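Local coordinates for protein putative peptidase (Chlamydophila abortus, PDB 3CE2) that is a putative zinc metallopeptidase of the M3B oligopeptidase F family and probably degrades small bioactive peptides, at residues F77-R81 and P418-A422; F412-Q417 and L567-S572. All blocks are in the same frame, centred on the assembly; numbering follows the deposited sequence.

Both contacts depend on the stretch where the zinc-binding helix 394-416 ends and its following loop begins: residues 412-417 form one side of contact 2, and the directly adjoining residues 418-422 form one side of contact 1. Along the chain the order is 77-81, 412-417, 418-422, 567-572, so the two pairings cross. Their centres lie about 13 Å apart on the same side of the chain's centre, and a probable hydrogen bond from Gly571 N to Asp421 O (2.7 Å) joins them. The chain leaving the zinc-binding helix is therefore held first by the loop after helix 559-567 and then, further out, by the long helix 66-96.

Contact 1. Residues F77-R81 and P418-A422; sequences FSIER and PFHDA
The carbonyl oxygen of Phe77 accepts the helical bond from Arg81 N at 3.0 Å, and Phe419 of the loop comes up to the same oxygen with CE2 at 3.6 Å. The Phe419 ring touches Phe77, Glu80 and Arg81 of this helical turn. Arg81 CB sits over one face of that ring, 4.1 Å from the centroid, as a CH-pi contact. Glu80 brings CG to the rim of the same ring, in its plane, with CG 3.8 Å from Phe419 CZ. The aromatic pair of the contact is Phe77 with His420, whose CB stands over a face of Phe77, 3.6 Å from CE2. With CG between the backbone N and the carbonyl carbon (chi1 62°), the His420 imidazole is set alongside the Phe77 ring, nearly parallel to it (6°) but displaced so far that they barely overlap. The polar ends reach elsewhere: the guanidinium of Arg81 carries on past the Phe419 ring to a salt bridge with Asp381, and His420 NE2 bonds Pro147 O. Away from the zinc sites, these aromatic and CH-pi contacts dock the loop between helices 394-416 and 431-447 on helix 66-96 of this largely helical peptidase fold.

Contact 2. Residues F412-Q417 and L567-S572; sequences FSRKHQ and LKSGGS. With ZN (zinc ion), chain G.
The last turn of the helix that carries the HExxH zinc-binding motif, with His402 and His406 on its earlier turns, meets the chain leaving helix 559-567. The backbones approach closely here, Ser413 CA lying 4.3 Å from Lys568 CA. Ser413 OG donates to Leu567 O at 2.7 Å, close to the direction of the carbonyl bond (157° at the oxygen) though tilted from its plane; the same oxygen receives a weak bond from His409 ND1. One turn on, Gln417 bends at chi2 (-72°), which swings its amide back to the loop. NE2 then gives a nearly straight bond of 2.8 Å to Lys568 O. This NE2 lies in the carbonyl plane on a lone pair of Lys568 O, and that oxygen in turn lies close to the plane of the Gln417 amide. Gln417 OE1 faces Ser572 CB, and the OG of Ser572 bonds Ser569 O.

The extended chain of Lys568 runs past two rings, CE over a face of Phe412 (4.0 Å from Phe412 CD1) and CD over a face of His416 (3.5 Å from His416 CE1). The imidazole is held at both nitrogens: ND1 donates in the ring plane to Phe412 O at 3.2 Å, and NE2 binds a zinc ion at 2.1 Å. Lys568 NZ ends 3.8 Å from that metal, whose charge would probably disfavour protonation of the amine. Gly570, with positive phi just past the helix end, brings its CA up to Ser413 CB.

Leu567 lays CB against Phe412 CD2, and both residues touch Tyr348 of helix 345-357. The contact thus ties the C-terminal ends of helices 394-416 and 559-567 together beside helix 345-357.

Contact 1. Residues F77-R81 and P418-A422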
loop_
_atom_site.group_PDB
_atom_site.type_symbol
_atom_site.label_atom_id
_atom_site.label_comp_id
_atom_site.label_asym_id
_atom_site.label_seq_id
_atom_site.Cartn_x
_atom_site.Cartn_y
_atom_site.Cartn_z
ATOM N N PHE A 77 -6.288 -25.194 4.299
ATOM C CA PHE A 77 -5.014 -24.507 4.531
ATOM C C PHE A 77 -3.839 -25.293 3.967
ATOM O O PHE A 77 -2.821 -24.729 3.588
ATOM C CB PHE A 77 -4.778 -24.216 6.015
ATOM C CG PHE A 77 -5.719 -23.191 6.581
ATOM C CD1 PHE A 77 -6.264 -22.198 5.763
ATOM C CD2 PHE A 77 -6.064 -23.212 7.925
ATOM C CE1 PHE A 77 -7.148 -21.226 6.281
ATOM C CE2 PHE A 77 -6.944 -22.257 8.451
ATOM C CZ PHE A 77 -7.481 -21.256 7.624
ATOM N N SER A 78 -3.988 -26.605 3.912
ATOM C CA SER A 78 -2.902 -27.466 3.507
ATOM C C SER A 78 -2.712 -27.364 1.997
ATOM O O SER A 78 -1.589 -27.238 1.512
ATOM C CB SER A 78 -3.234 -28.908 3.883
ATOM O OG SER A 78 -2.048 -29.664 3.981
ATOM N N ILE A 79 -3.829 -27.441 1.276
ATOM C CA ILE A 79 -3.870 -27.308 -0.173
ATOM C C ILE A 79 -3.383 -25.920 -0.565
ATOM O O ILE A 79 -2.425 -25.771 -1.346
ATOM C CB ILE A 79 -5.311 -27.526 -0.696
ATOM C CG1 ILE A 79 -5.665 -29.020 -0.670
ATOM C CG2 ILE A 79 -5.475 -26.974 -2.104
ATOM C CD1 ILE A 79 -7.133 -29.289 -0.797
ATOM N N GLU A 80 -4.037 -24.915 0.013
ATOM C CA GLU A 80 -3.727 -23.520 -0.244
ATOM C C GLU A 80 -2.243 -23.293 -0.095
ATOM O O GLU A 80 -1.620 -22.556 -0.871
ATOM C CB GLU A 80 -4.493 -22.624 0.722
ATOM C CG GLU A 80 -4.175 -21.159 0.609
ATOM C CD GLU A 80 -4.925 -20.306 1.634
ATOM O OE1 GLU A 80 -5.972 -20.763 2.160
ATOM O OE2 GLU A 80 -4.465 -19.171 1.909
ATOM N N ARG A 81 -1.660 -23.944 0.896
ATOM C CA ARG A 81 -0.265 -23.725 1.161
ATOM C C ARG A 81 0.588 -24.227 -0.009
ATOM O O ARG A 81 1.557 -23.558 -0.411
ATOM C CB ARG A 81 0.103 -24.414 2.450
ATOM C CG ARG A 81 1.536 -24.276 2.851
ATOM C CD ARG A 81 1.678 -24.862 4.223
ATOM N NE ARG A 81 3.075 -25.051 4.574
ATOM C CZ ARG A 81 3.478 -25.345 5.801
ATOM N NH1 ARG A 81 2.582 -25.468 6.774
ATOM N NH2 ARG A 81 4.768 -25.502 6.049
ATOM N N PRO A 418 1.570 -19.291 12.631
ATOM C CA PRO A 418 1.200 -20.405 11.789
ATOM C C PRO A 418 0.725 -19.859 10.424
ATOM O O PRO A 418 0.571 -18.634 10.244
ATOM C CB PRO A 418 0.072 -21.080 12.573
ATOM C CG PRO A 418 -0.535 -19.984 13.385
ATOM C CD PRO A 418 0.544 -18.959 13.637
ATOM N N PHE A 419 0.514 -20.767 9.477
ATOM C CA PHE A 419 0.302 -20.406 8.080
ATOM C C PHE A 419 -0.851 -19.449 7.947
ATOM O O PHE A 419 -0.762 -18.442 7.262
ATOM C CB PHE A 419 0.046 -21.656 7.238
ATOM C CG PHE A 419 -0.505 -21.367 5.883
ATOM C CD1 PHE A 419 0.324 -20.924 4.861
ATOM C CD2 PHE A 419 -1.852 -21.527 5.624
ATOM C CE1 PHE A 419 -0.187 -20.645 3.592
ATOM C CE2 PHE A 419 -2.368 -21.249 4.354
ATOM C CZ PHE A 419 -1.532 -20.805 3.341
ATOM N N HIS A 420 -1.940 -19.742 8.629
ATOM C CA HIS A 420 -3.146 -18.954 8.411
ATOM C C HIS A 420 -3.106 -17.586 9.125
ATOM O O HIS A 420 -4.025 -16.794 8.980
ATOM C CB HIS A 420 -4.364 -19.756 8.867
ATOM C CG HIS A 420 -4.348 -20.080 10.330
ATOM N ND1 HIS A 420 -3.587 -21.100 10.857
ATOM C CD2 HIS A 420 -4.983 -19.506 11.379
ATOM C CE1 HIS A 420 -3.754 -21.143 12.167
ATOM N NE2 HIS A 420 -4.601 -20.189 12.507
ATOM N N ASP A 421 -2.060 -17.312 9.904
ATOM C CA ASP A 421 -2.014 -16.075 10.665
ATOM C C ASP A 421 -0.842 -15.253 10.207
ATOM O O ASP A 421 -0.656 -14.142 10.665
ATOM C CB ASP A 421 -1.846 -16.358 12.163
ATOM C CG ASP A 421 -3.169 -16.522 12.901
ATOM O OD1 ASP A 421 -4.243 -16.573 12.266
ATOM O OD2 ASP A 421 -3.132 -16.601 14.149
ATOM N N ALA A 422 -0.057 -15.786 9.290
ATOM C CA ALA A 422 1.240 -15.182 8.948
ATOM C C ALA A 422 1.211 -13.944 8.054
ATOM O O ALA A 422 2.115 -13.119 8.097
ATOM C CB ALA A 422 2.138 -16.223 8.336
#

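Contact 2. Residues F412-Q417 and L567-S572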
loop_
_atom_site.group_PDB
_atom_site.type_symbol
_atom_site.label_atom_id
_atom_site.label_comp_id
_atom_site.label_asym_id
_atom_site.label_seq_id
_atom_site.Cartn_x
_atom_site.Cartn_y
_atom_site.Cartn_z
ATOM N N PHE A 412 10.105 -12.368 9.470
ATOM C CA PHE A 412 9.796 -12.462 10.888
ATOM C C PHE A 412 8.432 -13.079 11.157
ATOM O O PHE A 412 8.299 -13.888 12.062
ATOM C CB PHE A 412 9.848 -11.088 11.534
ATOM C CG PHE A 412 11.219 -10.646 11.914
ATOM C CD1 PHE A 412 12.094 -11.516 12.540
ATOM C CD2 PHE A 412 11.619 -9.341 11.698
ATOM C CE1 PHE A 412 13.357 -11.085 12.927
ATOM C CE2 PHE A 412 12.882 -8.899 12.070
ATOM C CZ PHE A 412 13.748 -9.771 12.689
ATOM N N SER A 413 7.426 -12.703 10.375
ATOM C CA SER A 413 6.067 -13.216 10.547
ATOM C C SER A 413 5.938 -14.693 10.250
ATOM O O SER A 413 5.198 -15.399 10.935
ATOM C CB SER A 413 5.067 -12.437 9.696
ATOM O OG SER A 413 4.828 -11.167 10.271
ATOM N N ARG A 414 6.640 -15.154 9.220
ATOM C CA ARG A 414 6.580 -16.564 8.817
ATOM C C ARG A 414 7.253 -17.457 9.839
ATOM O O ARG A 414 6.763 -18.541 10.144
ATOM C CB ARG A 414 7.254 -16.764 7.467
ATOM C CG ARG A 414 6.392 -16.331 6.311
ATOM C CD ARG A 414 7.222 -16.110 5.087
ATOM N NE ARG A 414 6.437 -15.404 4.098
ATOM C CZ ARG A 414 6.934 -14.889 2.985
ATOM N NH1 ARG A 414 8.226 -15.026 2.697
ATOM N NH2 ARG A 414 6.123 -14.252 2.162
ATOM N N LYS A 415 8.381 -16.976 10.352
ATOM C CA LYS A 415 9.133 -17.641 11.394
ATOM C C LYS A 415 8.353 -17.756 12.726
ATOM O O LYS A 415 8.610 -18.648 13.516
ATOM C CB LYS A 415 10.441 -16.881 11.606
ATOM C CG LYS A 415 11.575 -17.704 12.123
ATOM C CD LYS A 415 12.921 -17.187 11.592
ATOM C CE LYS A 415 13.929 -16.959 12.745
ATOM N NZ LYS A 415 13.704 -15.654 13.491
ATOM N N HIS A 416 7.407 -16.870 12.991
ATOM C CA HIS A 416 6.716 -16.932 14.280
ATOM C C HIS A 416 5.215 -17.198 14.218
ATOM O O HIS A 416 4.608 -17.349 15.248
ATOM C CB HIS A 416 6.990 -15.678 15.132
ATOM C CG HIS A 416 8.416 -15.551 15.596
ATOM N ND1 HIS A 416 9.371 -14.840 14.895
ATOM C CD2 HIS A 416 9.050 -16.051 16.688
ATOM C CE1 HIS A 416 10.522 -14.889 15.544
ATOM N NE2 HIS A 416 10.357 -15.624 16.632
ATOM N N GLN A 417 4.599 -17.277 13.043
ATOM C CA GLN A 417 3.147 -17.492 13.010
ATOM C C GLN A 417 2.746 -18.762 12.296
ATOM O O GLN A 417 3.462 -19.255 11.424
ATOM C CB GLN A 417 2.432 -16.312 12.346
ATOM C CG GLN A 417 2.745 -15.006 12.973
ATOM C CD GLN A 417 2.091 -14.877 14.331
ATOM O OE1 GLN A 417 1.004 -15.417 14.567
ATOM N NE2 GLN A 417 2.716 -14.118 15.212
ATOM N N LEU A 567 6.817 -6.915 13.979
ATOM C CA LEU A 567 7.159 -7.521 12.720
ATOM C C LEU A 567 6.854 -9.013 12.773
ATOM O O LEU A 567 6.467 -9.608 11.766
ATOM C CB LEU A 567 8.637 -7.275 12.422
ATOM C CG LEU A 567 9.001 -5.838 12.067
ATOM C CD1 LEU A 567 10.426 -5.731 11.587
ATOM C CD2 LEU A 567 8.085 -5.360 10.988
ATOM N N LYS A 568 7.023 -9.611 13.959
ATOM C CA LYS A 568 6.798 -11.051 14.154
ATOM C C LYS A 568 5.333 -11.400 14.376
ATOM O O LYS A 568 5.009 -12.566 14.623
ATOM C CB LYS A 568 7.594 -11.538 15.343
ATOM C CG LYS A 568 9.055 -11.216 15.191
ATOM C CD LYS A 568 9.867 -11.536 16.445
ATOM C CE LYS A 568 11.196 -10.772 16.383
ATOM N NZ LYS A 568 12.272 -11.445 17.134
ATOM N N SER A 569 4.444 -10.409 14.290
ATOM C CA SER A 569 3.049 -10.639 14.640
ATOM C C SER A 569 2.208 -11.105 13.475
ATOM O O SER A 569 1.103 -11.609 13.688
ATOM C CB SER A 569 2.421 -9.395 15.274
ATOM O OG SER A 569 3.162 -8.995 16.414
ATOM N N GLY A 570 2.719 -10.930 12.252
ATOM C CA GLY A 570 1.949 -11.246 11.052
ATOM C C GLY A 570 0.551 -10.668 11.100
ATOM O O GLY A 570 0.351 -9.499 11.442
ATOM N N GLY A 571 -0.435 -11.492 10.783
ATOM C CA GLY A 571 -1.828 -11.064 10.851
ATOM C C GLY A 571 -2.593 -11.804 11.939
ATOM O O GLY A 571 -3.726 -12.211 11.718
ATOM N N SER A 572 -1.990 -11.957 13.122
ATOM C CA SER A 572 -2.591 -12.757 14.195
ATOM C C SER A 572 -3.739 -12.086 14.945
ATOM O O SER A 572 -4.417 -12.711 15.752
ATOM C CB SER A 572 -1.527 -13.211 15.191
ATOM O OG SER A 572 -0.683 -12.146 15.552
HETATM ZN ZN ZN G . 11.151 -14.797 18.423
#